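SusD superfamily protein (Bacteroides fragilis NCTC 9343, PDB 3NQP) probably serves as a SusD-like lipoprotein of the Bacteroides outer membrane that helps capture glycans at the cell surface. Local coordinates at residues T162-K171 with Y211-D222; N326-K334 with R412-Y423. One frame throughout, in Å; residues are numbered along the deposited sequence.

Contact 1: residues T162-K171 with Y211-D222; sequences TPKEVMTQIK and YLWTSKVTTGDD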
loop_
_atom_site.group_PDB
_atom_site.type_symbol
_atom_site.label_atom_id
_atom_site.label_comp_id
_atom_site.label_asym_id
_atom_site.label_seq_id
_atom_site.Cartn_x
_atom_site.Cartn_y
_atom_site.Cartn_z
ATOM N N THR A 162 -21.591 -1.335 12.524
ATOM C CA THR A 162 -20.455 -1.245 13.453
ATOM C C THR A 162 -19.170 -1.884 12.859
ATOM O O THR A 162 -19.247 -2.708 11.918
ATOM C CB THR A 162 -20.745 -1.947 14.763
ATOM O OG1 THR A 162 -20.766 -3.351 14.529
ATOM C CG2 THR A 162 -22.141 -1.457 15.437
ATOM N N PRO A 163 -17.986 -1.526 13.395
ATOM C CA PRO A 163 -16.774 -2.204 12.903
ATOM C C PRO A 163 -16.866 -3.744 12.935
ATOM O O PRO A 163 -16.508 -4.423 11.952
ATOM C CB PRO A 163 -15.686 -1.736 13.858
ATOM C CG PRO A 163 -16.124 -0.362 14.218
ATOM C CD PRO A 163 -17.658 -0.469 14.355
ATOM N N LYS A 164 -17.329 -4.304 14.046
ATOM C CA LYS A 164 -17.504 -5.760 14.113
ATOM C C LYS A 164 -18.390 -6.301 12.996
ATOM O O LYS A 164 -18.059 -7.333 12.396
ATOM C CB LYS A 164 -18.057 -6.216 15.467
ATOM C CG LYS A 164 -18.449 -7.699 15.484
ATOM C CD LYS A 164 -17.246 -8.634 15.416
ATOM C CE LYS A 164 -17.639 -10.046 15.911
ATOM N NZ LYS A 164 -16.577 -11.075 15.778
ATOM N N GLU A 165 -19.518 -5.634 12.725
ATOM C CA GLU A 165 -20.415 -6.087 11.653
ATOM C C GLU A 165 -19.700 -6.040 10.295
ATOM O O GLU A 165 -19.861 -6.964 9.498
ATOM C CB GLU A 165 -21.682 -5.254 11.582
ATOM C CG GLU A 165 -22.614 -5.480 12.787
ATOM C CD GLU A 165 -23.770 -4.500 12.829
ATOM O OE1 GLU A 165 -23.605 -3.311 12.596
ATOM O OE2 GLU A 165 -24.870 -4.938 13.136
ATOM N N VAL A 166 -18.941 -4.960 10.042
ATOM C CA VAL A 166 -18.178 -4.804 8.768
ATOM C C VAL A 166 -17.131 -5.926 8.639
ATOM O O VAL A 166 -16.975 -6.545 7.561
ATOM C CB VAL A 166 -17.527 -3.418 8.659
ATOM C CG1 VAL A 166 -16.619 -3.310 7.451
ATOM C CG2 VAL A 166 -18.635 -2.309 8.615
HETATM N N MSE A 167 -16.415 -6.201 9.734
HETATM C CA MSE A 167 -15.365 -7.237 9.709
HETATM C C MSE A 167 -15.968 -8.634 9.587
HETATM O O MSE A 167 -15.389 -9.522 8.972
HETATM C CB MSE A 167 -14.516 -7.197 10.976
HETATM C CG MSE A 167 -13.295 -8.126 10.921
HETATM SE SE MSE A 167 -12.160 -8.007 9.350
HETATM C CE MSE A 167 -11.292 -6.323 9.656
ATOM N N THR A 168 -17.119 -8.844 10.189
ATOM C CA THR A 168 -17.811 -10.130 9.991
ATOM C C THR A 168 -18.034 -10.370 8.491
ATOM O O THR A 168 -17.794 -11.477 7.998
ATOM C CB THR A 168 -19.097 -10.190 10.818
ATOM O OG1 THR A 168 -18.698 -10.174 12.190
ATOM C CG2 THR A 168 -19.916 -11.443 10.528
ATOM N N GLN A 169 -18.419 -9.323 7.764
ATOM C CA GLN A 169 -18.702 -9.425 6.365
ATOM C C GLN A 169 -17.439 -9.632 5.567
ATOM O O GLN A 169 -17.417 -10.432 4.618
ATOM C CB GLN A 169 -19.364 -8.157 5.845
ATOM C CG GLN A 169 -19.747 -8.250 4.349
ATOM C CD GLN A 169 -20.743 -9.355 4.062
ATOM O OE1 GLN A 169 -21.652 -9.599 4.847
ATOM N NE2 GLN A 169 -20.579 -10.025 2.917
ATOM N N ILE A 170 -16.410 -8.859 5.924
ATOM C CA ILE A 170 -15.118 -9.002 5.273
ATOM C C ILE A 170 -14.670 -10.473 5.367
ATOM O O ILE A 170 -14.272 -11.087 4.394
ATOM C CB ILE A 170 -14.070 -8.087 5.896
ATOM C CG1 ILE A 170 -14.307 -6.623 5.506
ATOM C CG2 ILE A 170 -12.717 -8.487 5.451
ATOM C CD1 ILE A 170 -13.416 -5.629 6.320
ATOM N N LYS A 171 -14.711 -11.033 6.558
ATOM C CA LYS A 171 -14.223 -12.398 6.750
ATOM C C LYS A 171 -15.144 -13.435 6.057
ATOM O O LYS A 171 -14.665 -14.415 5.483
ATOM C CB LYS A 171 -14.047 -12.678 8.250
ATOM C CG LYS A 171 -12.791 -11.947 8.838
ATOM C CD LYS A 171 -12.626 -12.093 10.347
ATOM C CE LYS A 171 -11.337 -11.472 10.906
ATOM N NZ LYS A 171 -11.291 -11.533 12.419
ATOM N N TYR A 211 -6.373 -10.913 9.046
ATOM C CA TYR A 211 -6.244 -11.648 10.305
ATOM C C TYR A 211 -5.072 -11.174 11.210
ATOM O O TYR A 211 -5.206 -11.123 12.443
ATOM C CB TYR A 211 -6.234 -13.172 10.071
ATOM C CG TYR A 211 -7.625 -13.715 9.792
ATOM C CD1 TYR A 211 -8.153 -13.665 8.502
ATOM C CD2 TYR A 211 -8.391 -14.231 10.789
ATOM C CE1 TYR A 211 -9.379 -14.126 8.223
ATOM C CE2 TYR A 211 -9.684 -14.706 10.540
ATOM C CZ TYR A 211 -10.173 -14.645 9.256
ATOM O OH TYR A 211 -11.428 -15.089 8.969
ATOM N N LEU A 212 -3.951 -10.750 10.640
ATOM C CA LEU A 212 -2.963 -10.106 11.468
ATOM C C LEU A 212 -3.501 -8.828 12.109
ATOM O O LEU A 212 -3.297 -8.569 13.293
ATOM C CB LEU A 212 -1.696 -9.716 10.675
ATOM C CG LEU A 212 -0.623 -9.066 11.550
ATOM C CD1 LEU A 212 -0.143 -9.936 12.754
ATOM C CD2 LEU A 212 0.570 -8.684 10.613
ATOM N N TRP A 213 -4.123 -7.994 11.297
ATOM C CA TRP A 213 -4.723 -6.756 11.783
ATOM C C TRP A 213 -5.694 -7.037 12.940
ATOM O O TRP A 213 -5.538 -6.458 14.014
ATOM C CB TRP A 213 -5.429 -6.015 10.654
ATOM C CG TRP A 213 -6.051 -4.772 11.087
ATOM C CD1 TRP A 213 -7.215 -4.654 11.856
ATOM C CD2 TRP A 213 -5.574 -3.429 10.878
ATOM N NE1 TRP A 213 -7.474 -3.324 12.096
ATOM C CE2 TRP A 213 -6.491 -2.557 11.517
ATOM C CE3 TRP A 213 -4.472 -2.869 10.195
ATOM C CZ2 TRP A 213 -6.339 -1.171 11.495
ATOM C CZ3 TRP A 213 -4.342 -1.492 10.173
ATOM C CH2 TRP A 213 -5.275 -0.663 10.812
ATOM N N THR A 214 -6.644 -7.947 12.752
ATOM C CA THR A 214 -7.636 -8.179 13.821
ATOM C C THR A 214 -7.010 -8.872 15.034
ATOM O O THR A 214 -7.540 -8.750 16.139
ATOM C CB THR A 214 -8.898 -8.909 13.319
ATOM O OG1 THR A 214 -8.525 -10.152 12.734
ATOM C CG2 THR A 214 -9.610 -8.044 12.235
ATOM N N SER A 215 -5.880 -9.565 14.837
ATOM C CA SER A 215 -5.130 -10.112 15.960
ATOM C C SER A 215 -4.645 -9.028 16.950
ATOM O O SER A 215 -4.599 -9.269 18.156
ATOM C CB SER A 215 -3.902 -10.890 15.482
ATOM O OG SER A 215 -4.238 -12.047 14.729
ATOM N N LYS A 216 -4.310 -7.851 16.423
ATOM C CA LYS A 216 -3.604 -6.830 17.150
ATOM C C LYS A 216 -4.336 -5.514 17.433
ATOM O O LYS A 216 -3.986 -4.806 18.382
ATOM C CB LYS A 216 -2.284 -6.520 16.408
ATOM C CG LYS A 216 -1.314 -7.673 16.525
ATOM C CD LYS A 216 0.015 -7.382 15.744
ATOM C CE LYS A 216 0.864 -6.324 16.385
ATOM N NZ LYS A 216 2.283 -6.458 15.825
ATOM N N VAL A 217 -5.333 -5.193 16.624
ATOM C CA VAL A 217 -6.001 -3.885 16.661
ATOM C C VAL A 217 -7.477 -4.030 17.038
ATOM O O VAL A 217 -8.203 -4.778 16.417
ATOM C CB VAL A 217 -5.917 -3.169 15.288
ATOM C CG1 VAL A 217 -6.416 -1.691 15.375
ATOM C CG2 VAL A 217 -4.477 -3.187 14.799
ATOM N N THR A 218 -7.869 -3.293 18.064
ATOM C CA THR A 218 -9.272 -3.065 18.426
ATOM C C THR A 218 -9.804 -1.833 17.694
ATOM O O THR A 218 -9.196 -0.743 17.751
ATOM C CB THR A 218 -9.421 -2.880 19.951
ATOM O OG1 THR A 218 -9.080 -4.101 20.613
ATOM C CG2 THR A 218 -10.845 -2.490 20.317
ATOM N N THR A 219 -10.887 -1.999 16.945
ATOM C CA THR A 219 -11.631 -0.849 16.402
ATOM C C THR A 219 -13.064 -0.949 16.880
ATOM O O THR A 219 -13.738 -1.929 16.593
ATOM C CB THR A 219 -11.580 -0.814 14.857
ATOM O OG1 THR A 219 -10.214 -0.874 14.455
ATOM C CG2 THR A 219 -12.204 0.507 14.269
ATOM N N GLY A 220 -13.518 0.059 17.612
ATOM C CA GLY A 220 -14.850 0.036 18.235
ATOM C C GLY A 220 -15.149 -1.269 18.936
ATOM O O GLY A 220 -14.429 -1.644 19.850
ATOM N N ASP A 221 -16.210 -1.944 18.494
ATOM C CA ASP A 221 -16.663 -3.228 19.047
ATOM C C ASP A 221 -15.952 -4.454 18.436
ATOM O O ASP A 221 -16.271 -5.599 18.758
ATOM C CB ASP A 221 -18.209 -3.374 18.945
ATOM C CG ASP A 221 -18.707 -3.446 17.519
ATOM O OD1 ASP A 221 -17.914 -3.143 16.584
ATOM O OD2 ASP A 221 -19.887 -3.822 17.321
ATOM N N ASP A 222 -14.984 -4.221 17.548
ATOM C CA ASP A 222 -14.210 -5.341 17.004
ATOM C C ASP A 222 -12.891 -5.455 17.773
ATOM O O ASP A 222 -11.955 -4.759 17.469
ATOM C CB ASP A 222 -14.019 -5.129 15.510
ATOM C CG ASP A 222 -13.623 -6.396 14.786
ATOM O OD1 ASP A 222 -14.077 -7.485 15.189
ATOM O OD2 ASP A 222 -12.869 -6.285 13.799
HETATM O O HOH W 1 -14.827 -9.518 16.979
HETATM O O HOH W 2 -12.291 -15.470 6.488
HETATM O O HOH W 3 -13.116 -9.820 13.869
#

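Contact 2: residues N326-K334 with R412-Y423; sequences NFDDADTRK and RAYGNAWDETLY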
loop_
_atom_site.group_PDB
_atom_site.type_symbol
_atom_site.label_atom_id
_atom_site.label_comp_id
_atom_site.label_asym_id
_atom_site.label_seq_id
_atom_site.Cartn_x
_atom_site.Cartn_y
_atom_site.Cartn_z
ATOM N N ASN A 326 18.293 7.653 5.642
ATOM C CA ASN A 326 18.201 6.398 6.426
ATOM C C ASN A 326 18.792 5.164 5.742
ATOM O O ASN A 326 19.123 4.179 6.397
ATOM C CB ASN A 326 16.744 6.057 6.747
ATOM C CG ASN A 326 16.244 6.695 8.045
ATOM O OD1 ASN A 326 17.005 7.315 8.795
ATOM N ND2 ASN A 326 14.941 6.514 8.322
ATOM N N PHE A 327 18.853 5.173 4.421
ATOM C CA PHE A 327 19.495 4.080 3.691
ATOM C C PHE A 327 21.028 4.172 3.756
ATOM O O PHE A 327 21.594 5.230 3.484
ATOM C CB PHE A 327 19.111 4.124 2.202
ATOM C CG PHE A 327 17.653 3.809 1.905
ATOM C CD1 PHE A 327 17.244 2.511 1.645
ATOM C CD2 PHE A 327 16.720 4.817 1.776
ATOM C CE1 PHE A 327 15.924 2.227 1.298
ATOM C CE2 PHE A 327 15.369 4.526 1.478
ATOM C CZ PHE A 327 14.990 3.212 1.228
ATOM N N ASP A 328 21.703 3.049 4.026
ATOM C CA ASP A 328 23.145 2.927 3.743
ATOM C C ASP A 328 23.398 3.028 2.256
ATOM O O ASP A 328 22.546 2.644 1.448
ATOM C CB ASP A 328 23.671 1.561 4.204
ATOM C CG ASP A 328 23.565 1.377 5.680
ATOM O OD1 ASP A 328 23.899 2.336 6.397
ATOM O OD2 ASP A 328 23.147 0.299 6.126
ATOM N N ASP A 329 24.553 3.561 1.872
ATOM C CA ASP A 329 24.872 3.673 0.456
ATOM C C ASP A 329 24.980 2.305 -0.207
ATOM O O ASP A 329 24.768 2.205 -1.401
ATOM C CB ASP A 329 26.166 4.462 0.211
ATOM C CG ASP A 329 26.012 5.963 0.461
ATOM O OD1 ASP A 329 24.909 6.546 0.318
ATOM O OD2 ASP A 329 27.049 6.567 0.769
ATOM N N ALA A 330 25.286 1.258 0.563
ATOM C CA ALA A 330 25.461 -0.091 0.012
ATOM C C ALA A 330 24.127 -0.789 -0.201
ATOM O O ALA A 330 24.095 -1.880 -0.722
ATOM C CB ALA A 330 26.338 -0.964 0.937
ATOM N N ASP A 331 23.045 -0.165 0.238
ATOM C CA ASP A 331 21.673 -0.679 0.071
ATOM C C ASP A 331 21.208 -0.222 -1.326
ATOM O O ASP A 331 20.996 0.962 -1.557
ATOM C CB ASP A 331 20.800 -0.096 1.183
ATOM C CG ASP A 331 19.384 -0.609 1.215
ATOM O OD1 ASP A 331 18.846 -1.037 0.171
ATOM O OD2 ASP A 331 18.784 -0.547 2.320
ATOM N N THR A 332 21.020 -1.179 -2.236
ATOM C CA THR A 332 20.614 -0.894 -3.629
ATOM C C THR A 332 19.231 -0.236 -3.692
ATOM O O THR A 332 18.928 0.420 -4.665
ATOM C CB THR A 332 20.568 -2.174 -4.484
ATOM O OG1 THR A 332 19.577 -3.077 -3.955
ATOM C CG2 THR A 332 21.948 -2.894 -4.463
ATOM N N ARG A 333 18.406 -0.363 -2.654
ATOM C CA ARG A 333 17.086 0.300 -2.669
ATOM C C ARG A 333 17.227 1.822 -2.671
ATOM O O ARG A 333 16.308 2.534 -3.089
ATOM C CB ARG A 333 16.237 -0.129 -1.484
ATOM C CG ARG A 333 15.943 -1.627 -1.442
ATOM C CD ARG A 333 15.195 -2.015 -0.203
ATOM N NE ARG A 333 16.056 -1.949 0.967
ATOM C CZ ARG A 333 15.855 -2.597 2.105
ATOM N NH1 ARG A 333 14.768 -3.349 2.292
ATOM N NH2 ARG A 333 16.728 -2.473 3.078
ATOM N N LYS A 334 18.347 2.321 -2.167
ATOM C CA LYS A 334 18.540 3.778 -2.017
ATOM C C LYS A 334 18.418 4.492 -3.369
ATOM O O LYS A 334 17.515 5.338 -3.583
ATOM C CB LYS A 334 19.868 4.079 -1.310
ATOM C CG LYS A 334 20.082 5.555 -0.969
ATOM C CD LYS A 334 21.371 5.741 -0.121
ATOM C CE LYS A 334 21.561 7.163 0.378
ATOM N NZ LYS A 334 22.443 7.212 1.582
ATOM N N ARG A 412 18.867 -9.388 0.117
ATOM C CA ARG A 412 18.530 -8.993 -1.254
ATOM C C ARG A 412 18.864 -7.525 -1.518
ATOM O O ARG A 412 19.406 -7.202 -2.554
ATOM C CB ARG A 412 17.058 -9.276 -1.567
ATOM C CG ARG A 412 16.726 -9.226 -3.064
ATOM C CD ARG A 412 16.378 -7.801 -3.538
ATOM N NE ARG A 412 15.067 -7.368 -3.044
ATOM C CZ ARG A 412 13.895 -7.697 -3.600
ATOM N NH1 ARG A 412 13.856 -8.452 -4.687
ATOM N NH2 ARG A 412 12.743 -7.260 -3.075
ATOM N N ALA A 413 18.524 -6.645 -0.574
ATOM C CA ALA A 413 18.746 -5.206 -0.705
ATOM C C ALA A 413 20.209 -4.856 -0.947
ATOM O O ALA A 413 20.518 -4.009 -1.805
ATOM C CB ALA A 413 18.238 -4.465 0.549
ATOM N N TYR A 414 21.105 -5.484 -0.175
ATOM C CA TYR A 414 22.516 -5.096 -0.228
ATOM C C TYR A 414 23.279 -5.708 -1.410
ATOM O O TYR A 414 24.359 -5.231 -1.744
ATOM C CB TYR A 414 23.217 -5.383 1.097
ATOM C CG TYR A 414 22.834 -4.388 2.179
ATOM C CD1 TYR A 414 21.693 -4.569 2.946
ATOM C CD2 TYR A 414 23.600 -3.262 2.404
ATOM C CE1 TYR A 414 21.334 -3.672 3.933
ATOM C CE2 TYR A 414 23.240 -2.346 3.375
ATOM C CZ TYR A 414 22.103 -2.557 4.143
ATOM O OH TYR A 414 21.763 -1.607 5.089
ATOM N N GLY A 415 22.725 -6.748 -2.019
ATOM C CA GLY A 415 23.232 -7.293 -3.283
ATOM C C GLY A 415 24.616 -7.846 -3.087
ATOM O O GLY A 415 24.857 -8.536 -2.107
ATOM N N ASN A 416 25.545 -7.468 -3.970
ATOM C CA ASN A 416 26.924 -7.924 -3.883
ATOM C C ASN A 416 27.658 -7.269 -2.722
ATOM O O ASN A 416 28.761 -7.694 -2.396
ATOM C CB ASN A 416 27.715 -7.587 -5.180
ATOM C CG ASN A 416 27.207 -8.329 -6.381
ATOM O OD1 ASN A 416 26.713 -9.449 -6.273
ATOM N ND2 ASN A 416 27.328 -7.708 -7.548
ATOM N N ALA A 417 27.092 -6.204 -2.146
ATOM C CA ALA A 417 27.694 -5.571 -0.972
ATOM C C ALA A 417 27.249 -6.216 0.370
ATOM O O ALA A 417 27.666 -5.783 1.442
ATOM C CB ALA A 417 27.406 -4.044 -0.985
ATOM N N TRP A 418 26.423 -7.250 0.324
ATOM C CA TRP A 418 25.946 -7.854 1.570
ATOM C C TRP A 418 27.079 -8.384 2.416
ATOM O O TRP A 418 27.928 -9.116 1.926
ATOM C CB TRP A 418 25.043 -9.015 1.245
ATOM C CG TRP A 418 24.538 -9.832 2.402
ATOM C CD1 TRP A 418 24.766 -11.177 2.604
ATOM C CD2 TRP A 418 23.708 -9.406 3.491
ATOM N NE1 TRP A 418 24.119 -11.601 3.718
ATOM C CE2 TRP A 418 23.458 -10.542 4.289
ATOM C CE3 TRP A 418 23.114 -8.185 3.851
ATOM C CZ2 TRP A 418 22.665 -10.492 5.438
ATOM C CZ3 TRP A 418 22.332 -8.139 4.993
ATOM C CH2 TRP A 418 22.099 -9.289 5.766
ATOM N N ASP A 419 27.069 -8.028 3.684
ATOM C CA ASP A 419 28.118 -8.373 4.610
ATOM C C ASP A 419 27.441 -8.492 5.947
ATOM O O ASP A 419 27.002 -7.480 6.503
ATOM C CB ASP A 419 29.142 -7.242 4.647
ATOM C CG ASP A 419 30.277 -7.475 5.660
ATOM O OD1 ASP A 419 30.131 -8.354 6.549
ATOM O OD2 ASP A 419 31.317 -6.758 5.534
ATOM N N GLU A 420 27.351 -9.711 6.468
ATOM C CA GLU A 420 26.542 -9.965 7.679
ATOM C C GLU A 420 27.000 -9.151 8.872
ATOM O O GLU A 420 26.174 -8.692 9.648
ATOM C CB GLU A 420 26.504 -11.449 8.028
ATOM C CG GLU A 420 25.774 -12.312 6.996
ATOM C CD GLU A 420 25.910 -13.811 7.253
ATOM O OE1 GLU A 420 25.819 -14.233 8.420
ATOM O OE2 GLU A 420 26.123 -14.569 6.282
ATOM N N THR A 421 28.324 -8.973 8.962
ATOM C CA THR A 421 28.999 -8.256 10.035
ATOM C C THR A 421 28.508 -6.797 10.129
ATOM O O THR A 421 28.315 -6.272 11.220
ATOM C CB THR A 421 30.584 -8.294 9.837
ATOM O OG1 THR A 421 30.979 -7.372 8.821
ATOM C CG2 THR A 421 31.093 -9.684 9.421
ATOM N N LEU A 422 28.281 -6.169 8.980
ATOM C CA LEU A 422 27.851 -4.765 8.868
ATOM C C LEU A 422 26.306 -4.619 8.947
ATOM O O LEU A 422 25.789 -3.688 9.564
ATOM C CB LEU A 422 28.334 -4.163 7.536
ATOM C CG LEU A 422 29.865 -4.099 7.290
ATOM C CD1 LEU A 422 30.194 -3.326 5.973
ATOM C CD2 LEU A 422 30.569 -3.452 8.487
ATOM N N TYR A 423 25.605 -5.513 8.280
ATOM C CA TYR A 423 24.193 -5.293 7.880
ATOM C C TYR A 423 23.176 -6.298 8.395
ATOM O O TYR A 423 21.971 -6.049 8.304
ATOM C CB TYR A 423 24.118 -5.184 6.339
ATOM C CG TYR A 423 25.036 -4.109 5.773
ATOM C CD1 TYR A 423 25.073 -2.846 6.334
ATOM C CD2 TYR A 423 25.852 -4.361 4.694
ATOM C CE1 TYR A 423 25.872 -1.879 5.842
ATOM C CE2 TYR A 423 26.687 -3.375 4.176
ATOM C CZ TYR A 423 26.712 -2.147 4.754
ATOM O OH TYR A 423 27.576 -1.155 4.290
HETATM O O HOH W 4 20.032 0.495 4.290
HETATM O O HOH W 5 26.800 1.675 3.226
#

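Contact 1: residues T162-K171 with Y211-D222
T162 and P163, at the start of helix 163-181, meet the turn T219-D222, where the carboxylate of D221 takes two bonds from the helix start. T162 OG1 donates to the syn lone pair of D221 OD2 at 3.0 Å, while K164 N gives a nearly straight bond (163°) to D221 OD1 at 2.9 Å, tilted out of the carboxylate plane. The P163 ring slots in beside them, its CB 3.4 Å from T219 O. Further along, D222 lies across the helix flank: its OD2 touches CB and CG of M167, a selenomethionine, and one water joins its OD1 to K164 NZ, another to K171 NZ. The M167 chain folds back twice and brings CE end-on to T214 CG2 at 3.5 Å. K171 runs straight over one face of the Y211 ring, with CE 3.9 Å from the centroid in a CH-pi contact and NZ off-centre in a cation-pi contact. Its ammonium group is paired mainly with D228, which also binds T214 OG1. In this SusD-family scaffold the short helical segments 163-171 and 211-216 are roughly antiparallel, 150° apart, with axes 12.4 Å from each other at closest; long side chains and the returning chain at D222 bridge that gap. Behind the first shell stands a capping box: E165 N donates to T162 OG1, and T162 N to E165 OE1 at 2.8 Å. The type II' turn through G220, closed by paired backbone bonds between T219 and D222, presents both aspartates to the helix. Y132 of helix 110-135 packs on M167 and bonds weakly to D222 OD2.

Contact 2: residues N326-K334 with R412-Y423
Y414, with a chi1 of -74°, turns its ring opposite its own carbonyl carbon and lays it along the D328-D331 turn; the backbone there sets D331 CB over one face, 4.2 Å from the Y414 ring centroid. Y414 OH donates to the anti lone pair of D328 OD2 at 2.6 Å; OD2 lies at the ring's edge, though the carboxylate is turned 45° from the ring. A water donates to both Y414 OH and D331 OD2 and accepts from D328 N, so the hydroxyl is held at two points. The other face of Y414 lies against Y423, whose ring centre sits under Y414 CE2. A330 CB, beside the edge of the Y414 ring, packs against both Y423 OH (3.6 Å) and A417 CB (3.8 Å). This type I turn thus plugs into the bend that follows helix 399-414. At the helix end, A413 O accepts from T332 N at 2.9 Å, the donor above the carbonyl plane; a second bond, from T332 OG1, is doubtfully short. D331, its CG swung opposite its backbone N (chi1 -176°), turns its carboxylate to R333. OD1 takes R333 N as a capping bond, and R333 NE and NH2 grip the two oxygens side-on, NH2 to D331 OD2 at 2.9 Å. Held in this way, the guanidinium group turns a face to A413 CB, 3.4 Å from R333 CZ. Outward, R333 forms salt bridges with E441 and E445, and F251 packs on T332 and R333; wedged among helices 251-255, 399-414 and 431-445, the turn leads into helix 333-337, which runs on into strand 338-344.

Contacts 1 and 2 follow one another along the chain and lie well apart in space: their centres are 38 Å apart, and their nearest atoms about 17 Å, with no touch between them. Their centres lie about 19 and 24 Å from the centre of the chain, and both are partly buried. Both illustrate one principle: an aspartate-bearing turn joins one helix end to another. In contact 1 the turn belongs to the loop leaving helix 200-216 and receives bonds from the start of helix 163-181; in contact 2 it precedes helix 333-337 and meets the end of helix 399-414. With no glycan site located here, neither contact can be assigned to sugar binding.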